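Local coordinates for protein 3-dehydroquinate dehydratase (Clostridium difficile, PDB 4H3D) that catalyses the cis-dehydration of 3-dehydroquinate to 3-dehydroshikimate through an imine intermediate, the third step of chorismate biosynthesis, at residues 59-62 with 63-66; 28-31 with 32-35; 7-11 with 12-16; 186-189 with 190-194. One frame throughout, in Å; residues are numbered along the deposited sequence.

Interaction 1: 59-62 with 63-66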
loop_
_atom_site.group_PDB
_atom_site.type_symbol
_atom_site.label_atom_id
_atom_site.label_comp_id
_atom_site.label_asym_id
_atom_site.label_seq_id
_atom_site.Cartn_x
_atom_site.Cartn_y
_atom_site.Cartn_z
ATOM N N VAL B 59 5.072 -26.466 -25.512
ATOM C CA VAL B 59 5.106 -27.007 -24.143
ATOM C C VAL B 59 4.856 -28.512 -24.091
ATOM O O VAL B 59 5.332 -29.182 -23.189
ATOM C CB VAL B 59 4.124 -26.255 -23.173
ATOM C CG1 VAL B 59 2.681 -26.429 -23.599
ATOM C CG2 VAL B 59 4.312 -26.732 -21.698
ATOM N N GLU B 60 4.121 -29.046 -25.064
ATOM C CA GLU B 60 3.809 -30.487 -25.085
ATOM C C GLU B 60 4.986 -31.379 -25.504
ATOM O O GLU B 60 4.904 -32.603 -25.411
ATOM C CB GLU B 60 2.600 -30.755 -25.972
ATOM C CG GLU B 60 1.315 -30.191 -25.411
ATOM C CD GLU B 60 0.184 -30.253 -26.408
ATOM O OE1 GLU B 60 0.240 -29.530 -27.433
ATOM O OE2 GLU B 60 -0.768 -31.002 -26.149
ATOM N N ASN B 61 6.077 -30.765 -25.954
ATOM C CA ASN B 61 7.269 -31.496 -26.315
ATOM C C ASN B 61 8.365 -31.233 -25.277
ATOM O O ASN B 61 8.990 -30.157 -25.254
ATOM C CB ASN B 61 7.719 -31.101 -27.688
ATOM C CG ASN B 61 8.751 -32.030 -28.230
ATOM O OD1 ASN B 61 9.887 -32.036 -27.780
ATOM N ND2 ASN B 61 8.357 -32.851 -29.213
ATOM N N ILE B 62 8.594 -32.227 -24.426
ATOM C CA ILE B 62 9.514 -32.077 -23.309
ATOM C C ILE B 62 10.931 -31.701 -23.754
ATOM O O ILE B 62 11.601 -30.922 -23.092
ATOM C CB ILE B 62 9.520 -33.360 -22.416
ATOM C CG1 ILE B 62 10.265 -33.103 -21.116
ATOM C CG2 ILE B 62 10.114 -34.538 -23.160
ATOM C CD1 ILE B 62 9.660 -32.020 -20.302
ATOM N N LYS B 63 11.369 -32.242 -24.886
ATOM C CA LYS B 63 12.687 -31.939 -25.402
ATOM C C LYS B 63 12.849 -30.444 -25.732
ATOM O O LYS B 63 13.899 -29.853 -25.452
ATOM C CB LYS B 63 12.986 -32.810 -26.632
ATOM C CG LYS B 63 14.360 -32.605 -27.214
ATOM C CD LYS B 63 14.641 -33.620 -28.328
ATOM C CE LYS B 63 16.019 -33.436 -28.877
ATOM N NZ LYS B 63 16.308 -34.353 -30.006
ATOM N N GLU B 64 11.826 -29.846 -26.342
ATOM C CA GLU B 64 11.877 -28.411 -26.699
ATOM C C GLU B 64 11.776 -27.540 -25.446
ATOM O O GLU B 64 12.420 -26.480 -25.356
ATOM C CB GLU B 64 10.806 -28.068 -27.755
ATOM C CG GLU B 64 11.144 -28.695 -29.144
ATOM C CD GLU B 64 10.002 -28.647 -30.175
ATOM O OE1 GLU B 64 10.299 -28.578 -31.382
ATOM O OE2 GLU B 64 8.823 -28.711 -29.797
ATOM N N VAL B 65 11.015 -28.001 -24.458
ATOM C CA VAL B 65 10.926 -27.293 -23.185
ATOM C C VAL B 65 12.316 -27.283 -22.522
ATOM O O VAL B 65 12.761 -26.249 -22.001
ATOM C CB VAL B 65 9.935 -27.947 -22.201
ATOM C CG1 VAL B 65 10.058 -27.287 -20.793
ATOM C CG2 VAL B 65 8.481 -27.878 -22.735
ATOM N N LYS B 66 12.984 -28.432 -22.525
ATOM C CA LYS B 66 14.337 -28.524 -21.945
ATOM C C LYS B 66 15.345 -27.628 -22.677
ATOM O O LYS B 66 16.182 -26.995 -22.036
ATOM C CB LYS B 66 14.839 -29.964 -21.910
ATOM C CG LYS B 66 14.159 -30.846 -20.834
ATOM C CD LYS B 66 14.784 -32.248 -20.825
ATOM C CE LYS B 66 14.079 -33.173 -19.869
ATOM N NZ LYS B 66 14.637 -34.549 -19.923
#

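Interaction 2: 28-31 with 32-35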
loop_
_atom_site.group_PDB
_atom_site.type_symbol
_atom_site.label_atom_id
_atom_site.label_comp_id
_atom_site.label_asym_id
_atom_site.label_seq_id
_atom_site.Cartn_x
_atom_site.Cartn_y
_atom_site.Cartn_z
ATOM N N GLY B 28 6.851 -15.491 -22.832
ATOM C CA GLY B 28 7.107 -15.635 -24.267
ATOM C C GLY B 28 6.484 -16.876 -24.875
ATOM O O GLY B 28 6.405 -17.925 -24.236
ATOM N N LYS B 29 6.091 -16.761 -26.135
ATOM C CA LYS B 29 5.403 -17.827 -26.829
ATOM C C LYS B 29 6.382 -18.786 -27.518
ATOM O O LYS B 29 6.026 -19.925 -27.824
ATOM C CB LYS B 29 4.466 -17.208 -27.868
ATOM C CG LYS B 29 3.055 -17.751 -27.820
ATOM C CD LYS B 29 2.323 -17.226 -26.570
ATOM C CE LYS B 29 0.923 -17.822 -26.433
ATOM N NZ LYS B 29 0.948 -19.322 -26.360
ATOM N N ASN B 30 7.608 -18.308 -27.769
ATOM C CA ASN B 30 8.644 -19.096 -28.446
ATOM C C ASN B 30 10.027 -18.863 -27.827
ATOM O O ASN B 30 10.211 -17.952 -27.023
ATOM C CB ASN B 30 8.651 -18.773 -29.945
ATOM C CG ASN B 30 8.817 -17.285 -30.226
ATOM O OD1 ASN B 30 9.723 -16.629 -29.703
ATOM N ND2 ASN B 30 7.954 -16.752 -31.078
ATOM N N LYS B 31 10.994 -19.692 -28.193
ATOM C CA LYS B 31 12.355 -19.608 -27.618
ATOM C C LYS B 31 13.009 -18.224 -27.743
ATOM O O LYS B 31 13.608 -17.724 -26.787
ATOM C CB LYS B 31 13.276 -20.663 -28.249
ATOM C CG LYS B 31 14.632 -20.778 -27.555
ATOM C CD LYS B 31 15.343 -22.098 -27.895
ATOM C CE LYS B 31 15.957 -22.092 -29.259
ATOM N NZ LYS B 31 17.154 -21.223 -29.301
ATOM N N LYS B 32 12.899 -17.627 -28.919
ATOM C CA LYS B 32 13.481 -16.317 -29.177
ATOM C C LYS B 32 12.934 -15.253 -28.211
ATOM O O LYS B 32 13.697 -14.500 -27.606
ATOM C CB LYS B 32 13.199 -15.905 -30.623
ATOM C CG LYS B 32 13.664 -14.512 -30.986
ATOM C CD LYS B 32 13.267 -14.133 -32.415
ATOM C CE LYS B 32 13.651 -12.688 -32.724
ATOM N NZ LYS B 32 13.267 -12.276 -34.109
ATOM N N ASP B 33 11.614 -15.212 -28.070
ATOM C CA ASP B 33 10.954 -14.215 -27.228
ATOM C C ASP B 33 11.274 -14.417 -25.736
ATOM O O ASP B 33 11.498 -13.451 -25.009
ATOM C CB ASP B 33 9.436 -14.225 -27.479
ATOM C CG ASP B 33 9.059 -13.730 -28.898
ATOM O OD1 ASP B 33 9.965 -13.357 -29.670
ATOM O OD2 ASP B 33 7.856 -13.724 -29.234
ATOM N N ILE B 34 11.305 -15.676 -25.304
ATOM C CA ILE B 34 11.641 -16.040 -23.917
ATOM C C ILE B 34 13.047 -15.542 -23.553
ATOM O O ILE B 34 13.248 -14.909 -22.509
ATOM C CB ILE B 34 11.523 -17.572 -23.732
ATOM C CG1 ILE B 34 10.042 -17.970 -23.771
ATOM C CG2 ILE B 34 12.147 -18.039 -22.414
ATOM C CD1 ILE B 34 9.800 -19.445 -23.887
ATOM N N ILE B 35 14.009 -15.800 -24.429
ATOM C CA ILE B 35 15.382 -15.367 -24.193
ATOM C C ILE B 35 15.473 -13.846 -24.215
ATOM O O ILE B 35 16.187 -13.254 -23.408
ATOM C CB ILE B 35 16.366 -15.993 -25.224
ATOM C CG1 ILE B 35 16.374 -17.523 -25.079
ATOM C CG2 ILE B 35 17.772 -15.425 -25.045
ATOM C CD1 ILE B 35 16.605 -18.017 -23.647
HETATM O O HOH W 1 5.891 -14.092 -27.181
#

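Interaction 3: 7-11 with 12-16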
loop_
_atom_site.group_PDB
_atom_site.type_symbol
_atom_site.label_atom_id
_atom_site.label_comp_id
_atom_site.label_asym_id
_atom_site.label_seq_id
_atom_site.Cartn_x
_atom_site.Cartn_y
_atom_site.Cartn_z
ATOM N N LYS B 7 12.924 -20.905 6.877
ATOM C CA LYS B 7 13.134 -19.942 5.799
ATOM C C LYS B 7 13.283 -20.822 4.577
ATOM O O LYS B 7 13.584 -22.018 4.702
ATOM C CB LYS B 7 14.388 -19.077 6.015
ATOM C CG LYS B 7 14.156 -17.774 6.820
ATOM C CD LYS B 7 13.830 -18.010 8.290
ATOM C CE LYS B 7 13.410 -16.698 9.010
ATOM N NZ LYS B 7 14.441 -15.612 8.938
ATOM N N VAL B 8 13.043 -20.274 3.401
ATOM C CA VAL B 8 13.200 -21.053 2.187
ATOM C C VAL B 8 14.327 -20.437 1.369
ATOM O O VAL B 8 14.184 -19.339 0.860
ATOM C CB VAL B 8 11.913 -21.102 1.383
ATOM C CG1 VAL B 8 12.138 -21.831 0.079
ATOM C CG2 VAL B 8 10.824 -21.773 2.186
ATOM N N GLN B 9 15.453 -21.150 1.271
ATOM C CA GLN B 9 16.611 -20.673 0.519
ATOM C C GLN B 9 16.558 -21.216 -0.904
ATOM O O GLN B 9 16.379 -22.417 -1.110
ATOM C CB GLN B 9 17.904 -21.133 1.194
ATOM C CG GLN B 9 19.205 -20.534 0.609
ATOM C CD GLN B 9 19.440 -19.064 0.988
ATOM O OE1 GLN B 9 20.221 -18.362 0.334
ATOM N NE2 GLN B 9 18.772 -18.601 2.048
ATOM N N VAL B 10 16.674 -20.321 -1.879
ATOM C CA VAL B 10 16.739 -20.693 -3.294
ATOM C C VAL B 10 17.943 -19.927 -3.844
ATOM O O VAL B 10 18.041 -18.703 -3.672
ATOM C CB VAL B 10 15.420 -20.393 -4.068
ATOM C CG1 VAL B 10 14.321 -21.330 -3.611
ATOM C CG2 VAL B 10 14.989 -18.932 -3.914
ATOM N N LYS B 11 18.884 -20.645 -4.462
ATOM C CA LYS B 11 20.142 -20.020 -4.871
ATOM C C LYS B 11 20.623 -19.242 -3.635
ATOM O O LYS B 11 20.596 -19.801 -2.533
ATOM C CB LYS B 11 19.984 -19.186 -6.159
ATOM C CG LYS B 11 20.618 -19.792 -7.392
ATOM C CD LYS B 11 20.133 -21.149 -7.728
ATOM C CE LYS B 11 20.894 -21.706 -8.921
ATOM N NZ LYS B 11 20.524 -23.121 -9.208
ATOM N N ASN B 12 20.995 -17.981 -3.810
ATOM C CA ASN B 12 21.500 -17.165 -2.730
ATOM C C ASN B 12 20.449 -16.164 -2.203
ATOM O O ASN B 12 20.801 -15.121 -1.661
ATOM C CB ASN B 12 22.743 -16.427 -3.234
ATOM C CG ASN B 12 23.715 -17.358 -3.971
ATOM O OD1 ASN B 12 24.127 -18.398 -3.446
ATOM N ND2 ASN B 12 24.078 -16.982 -5.196
ATOM N N ILE B 13 19.164 -16.503 -2.362
ATOM C CA ILE B 13 18.039 -15.643 -1.918
ATOM C C ILE B 13 17.334 -16.367 -0.752
ATOM O O ILE B 13 17.084 -17.564 -0.839
ATOM C CB ILE B 13 17.004 -15.401 -3.067
ATOM C CG1 ILE B 13 17.581 -14.475 -4.142
ATOM C CG2 ILE B 13 15.737 -14.786 -2.541
ATOM C CD1 ILE B 13 18.005 -13.077 -3.629
ATOM N N THR B 14 17.039 -15.648 0.332
ATOM C CA THR B 14 16.372 -16.232 1.516
ATOM C C THR B 14 14.935 -15.732 1.599
ATOM O O THR B 14 14.693 -14.624 2.055
ATOM C CB THR B 14 17.094 -15.840 2.833
ATOM O OG1 THR B 14 18.471 -16.220 2.765
ATOM C CG2 THR B 14 16.444 -16.516 4.025
ATOM N N ILE B 15 13.985 -16.556 1.149
ATOM C CA ILE B 15 12.564 -16.189 1.175
ATOM C C ILE B 15 12.075 -16.350 2.592
ATOM O O ILE B 15 12.355 -17.365 3.242
ATOM C CB ILE B 15 11.722 -17.080 0.226
ATOM C CG1 ILE B 15 12.291 -17.027 -1.197
ATOM C CG2 ILE B 15 10.219 -16.645 0.218
ATOM C CD1 ILE B 15 11.524 -17.873 -2.189
ATOM N N GLY B 16 11.350 -15.350 3.081
ATOM C CA GLY B 16 10.834 -15.368 4.447
ATOM C C GLY B 16 11.606 -14.465 5.382
ATOM O O GLY B 16 11.275 -14.354 6.552
#

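Interaction 4: 186-189 with 190-194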
loop_
_atom_site.group_PDB
_atom_site.type_symbol
_atom_site.label_atom_id
_atom_site.label_comp_id
_atom_site.label_asym_id
_atom_site.label_seq_id
_atom_site.Cartn_x
_atom_site.Cartn_y
_atom_site.Cartn_z
ATOM N N LEU B 186 -9.242 -6.281 2.273
ATOM C CA LEU B 186 -8.862 -6.301 3.680
ATOM C C LEU B 186 -8.963 -7.719 4.273
ATOM O O LEU B 186 -8.137 -8.114 5.097
ATOM C CB LEU B 186 -9.692 -5.278 4.487
ATOM C CG LEU B 186 -9.566 -3.803 4.034
ATOM C CD1 LEU B 186 -10.405 -2.884 4.898
ATOM C CD2 LEU B 186 -8.107 -3.342 4.051
ATOM N N VAL B 187 -9.959 -8.492 3.851
ATOM C CA VAL B 187 -10.095 -9.897 4.323
ATOM C C VAL B 187 -8.870 -10.737 3.932
ATOM O O VAL B 187 -8.307 -11.499 4.762
ATOM C CB VAL B 187 -11.385 -10.540 3.775
ATOM C CG1 VAL B 187 -11.391 -12.072 4.014
ATOM C CG2 VAL B 187 -12.639 -9.844 4.390
ATOM N N LEU B 188 -8.436 -10.590 2.685
ATOM C CA LEU B 188 -7.232 -11.272 2.202
ATOM C C LEU B 188 -6.037 -10.897 3.081
ATOM O O LEU B 188 -5.271 -11.782 3.534
ATOM C CB LEU B 188 -6.966 -10.930 0.715
ATOM C CG LEU B 188 -5.759 -11.584 0.017
ATOM C CD1 LEU B 188 -4.425 -10.874 0.336
ATOM C CD2 LEU B 188 -5.673 -13.108 0.325
ATOM N N LEU B 189 -5.897 -9.602 3.373
ATOM C CA LEU B 189 -4.806 -9.136 4.242
ATOM C C LEU B 189 -4.953 -9.643 5.682
ATOM O O LEU B 189 -3.960 -10.016 6.320
ATOM C CB LEU B 189 -4.696 -7.603 4.212
ATOM C CG LEU B 189 -4.237 -6.981 2.880
ATOM C CD1 LEU B 189 -4.187 -5.449 3.009
ATOM C CD2 LEU B 189 -2.872 -7.531 2.441
ATOM N N GLU B 190 -6.180 -9.666 6.192
ATOM C CA GLU B 190 -6.456 -10.189 7.545
ATOM C C GLU B 190 -6.115 -11.693 7.658
ATOM O O GLU B 190 -5.509 -12.143 8.650
ATOM C CB GLU B 190 -7.935 -9.978 7.907
ATOM C CG GLU B 190 -8.276 -10.411 9.357
ATOM C CD GLU B 190 -9.772 -10.415 9.650
ATOM O OE1 GLU B 190 -10.139 -10.521 10.845
ATOM O OE2 GLU B 190 -10.578 -10.340 8.686
ATOM N N ALA B 191 -6.524 -12.453 6.650
ATOM C CA ALA B 191 -6.240 -13.886 6.571
ATOM C C ALA B 191 -4.742 -14.114 6.491
ATOM O O ALA B 191 -4.204 -14.982 7.172
ATOM C CB ALA B 191 -6.944 -14.495 5.358
ATOM N N THR B 192 -4.063 -13.313 5.668
ATOM C CA THR B 192 -2.614 -13.399 5.520
ATOM C C THR B 192 -1.911 -13.249 6.870
ATOM O O THR B 192 -1.064 -14.067 7.235
ATOM C CB THR B 192 -2.083 -12.306 4.560
ATOM O OG1 THR B 192 -2.670 -12.469 3.254
ATOM C CG2 THR B 192 -0.569 -12.351 4.452
ATOM N N ASN B 193 -2.287 -12.222 7.621
ATOM C CA ASN B 193 -1.608 -11.961 8.876
ATOM C C ASN B 193 -1.953 -12.980 9.959
ATOM O O ASN B 193 -1.095 -13.334 10.780
ATOM C CB ASN B 193 -1.859 -10.541 9.355
ATOM C CG ASN B 193 -0.894 -10.129 10.448
ATOM O OD1 ASN B 193 -1.293 -9.926 11.560
ATOM N ND2 ASN B 193 0.401 -10.065 10.126
ATOM N N GLU B 194 -3.189 -13.446 9.971
ATOM C CA GLU B 194 -3.591 -14.487 10.929
ATOM C C GLU B 194 -2.781 -15.766 10.683
ATOM O O GLU B 194 -2.279 -16.385 11.622
ATOM C CB GLU B 194 -5.090 -14.758 10.832
ATOM C CG GLU B 194 -5.582 -15.829 11.788
ATOM C CD GLU B 194 -7.103 -15.854 11.906
ATOM O OE1 GLU B 194 -7.714 -14.764 12.047
ATOM O OE2 GLU B 194 -7.678 -16.964 11.879
#

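Interaction 1: 59-62 with 63-66
The chain enters helix 62-76 at Ile62, directly after Asn61, and its first turn is tied by Val65 N to Asn61 O at 3.1 Å and by Lys66 N to Ile62 O at 2.9 Å. The side chain of Asn61 caps the start of this helix. With its CG trans to the backbone N (chi1 -167°), the amide lies against the first turn, and OD1 accepts Glu64 N at a rather long 3.3 Å. The N-H comes in at an angle to the side-chain C=O and is tilted 19° from its plane; the same N-H makes a second, weak bond to Asn61 O. Glu64 lays its extended chain back across the cap: OE2 touches Asn61 CB at 3.4 Å, with carboxylate and amide planes 50° apart, and the two side chains meet by packing. On the inner side Val65 turns CG2 under the bend, 3.4 Å from Val59 O, while the CG2 atoms of Val59 and Val65 stand 4.4 Å apart. Further round the helix, the straight chain of Lys66 passes over Ile62, CE lying 4.0 Å from Ile62 CG1, before NZ forms a salt bridge with Glu107. Val59, Ile62 and Val65 also pack on helix 98-110, through Leu104 and Ile108, and the side chain of Val65 comes within about 4 Å of that of Trp51, a residue that binds 3-dehydroquinate. This is an asparagine N-cap with an apolar underside, at the entry to a helix that follows strand 48-52 in a TIM barrel.

Interaction 2: 28-31 with 32-35
Asn30 and Asp33 form a polar rim at this helix start. Asn30 OD1 takes Asp33 N at 2.9 Å in a nearly straight bond, the N-H pointing almost down the amide C=O. A chi1 of 55° makes this possible, since it sets CG between the backbone N and the carbonyl carbon and brings OD1 over the first turn. This also brings OD1 to 3.1 Å from Asp33 CG, close to both carboxylate oxygens, a proximity the helix N-terminus may offset. The tightly packed part lies inward. Gly28, lacking a side chain, runs close to the helix, its CA 4.2 Å from Asp33 CB. Ile34 N bonds to Asn30 O at 3.1 Å, and Ile34 folds CG1 and CD1 against that oxygen and Gly28 O. Ile34 and Ile35 are buried against helix 62-76, whose Glu71 forms a salt bridge with Lys31. The open side is looser: Lys32 extends away from the contact, and a water accepts a hydrogen bond from Lys29 N and donates one to Asp33 OD2, both at 2.9 Å, linking loop to helix. An asparagine N-cap thus begins helix 31-41 just beyond strand 21-26, a beta-to-alpha junction of the TIM barrel.

Interaction 3: 7-11 with 12-16
Val8 and Val10 face Ile15 and Ile13 on one side of a two-stranded hairpin, and all four side chains project to that same side. Val8 meets Ile15 squarely, CB to CB at 4.2 Å, as a hydrogen-bonded pair. Val10 sits opposite Ile13 in the other such pair and also reaches diagonally along the ladder: its CG2 lies 4.0 Å from Ile15 CD1, the two side chains slanting across one another. The torsions of Ile15 explain this meeting, because chi1 (-55°) aims CG1 toward the turn end and the extended chi2 carries CD1 on to Val10. On the reverse side Gln9 and Thr14 form the intervening non-hydrogen-bonded pair, and Lys7, bent at its second torsion, rests CG on Thr14 CG2 at 3.8 Å. The backbones are joined by bonds in both directions: Val8 N to Ile15 O at 3.0 Å, Ile15 N to Val8 O at 2.8 Å, and the matching couple between Val10 and Ile13. Gln9 CA adds a CH...O contact to Ile13 O at 3.4 Å. A type II' turn from Val10 to Ile13 joins the strands, Lys11 taking its positive phi (48°) and sending NZ to a salt bridge with Asp115. The valine and isoleucine face packs on Pro80, Lys141 and Leu172, near the beginnings of barrel strands, consistent with the N-terminal hairpin that covers the bottom of the barrel in type I dehydroquinases. The chemistry is therefore two-sided: an apolar face directed at the barrel, and a polar face formed by Gln9 and Thr14 turned away from it.

Interaction 4: 186-189 with 190-194
Helix 182-199 belongs to a beta-alpha-beta unit of the TIM barrel, between strands 172-177 and 205-208, and its middle turns pair each carbonyl with the amide four residues on. Leu186 O accepts Glu190 N at 2.7 Å, and Val187 O accepts Ala191 N at 2.8 Å. Leu188 O is gripped twice: Thr192 N donates at 2.9 Å and Thr192 OG1 at 2.7 Å, the two coming from opposite faces of the carbonyl plane. The hydroxyl approaches from above that plane, 38° out of it, and gets there because OG1 stands trans to the carbonyl carbon (chi1 -61°), folded back along the helix. The buried hydroxyl thereby spends its proton on the helix's own backbone, while its oxygen also bonds to Thr206 OG1 on the next strand. Leu188 CD1 passes obliquely by the same OG1 at 3.8 Å, an apolar neighbour beside the polar pair. Around these turns, Leu188 packs on strand 205-208 and helix 215-218, where it touches Ser216, and Ala191 on helix 155-167. Leu189 and Glu190 meet Leu186 of the second subunit, and Glu190 forms a salt bridge with Lys183 of that subunit, so the helix packs on the barrel with one side and on the second subunit with another.

Interactions 1 and 2 repeat one motif, asparagine N-caps on two helices that pack on each other, 31-41 against 62-76, with centres about 13 Å apart and Trp51 close to a buried side chain of both. Both are partly open to solvent, but the capping bond is shorter and straighter in interaction 2. Interaction 4, about 39 Å between centres from interaction 1 and on the opposite side of the chain's centre, is largely buried and borders the second subunit. Interaction 3, a strand pairing, is largely buried on its valine-isoleucine face and exposed on much of the other. Side-chain amides cap the two helix starts, a threonine hydroxyl adds a second bond to a mid-helix carbonyl, and the hairpin depends on backbone bonds and apolar packing.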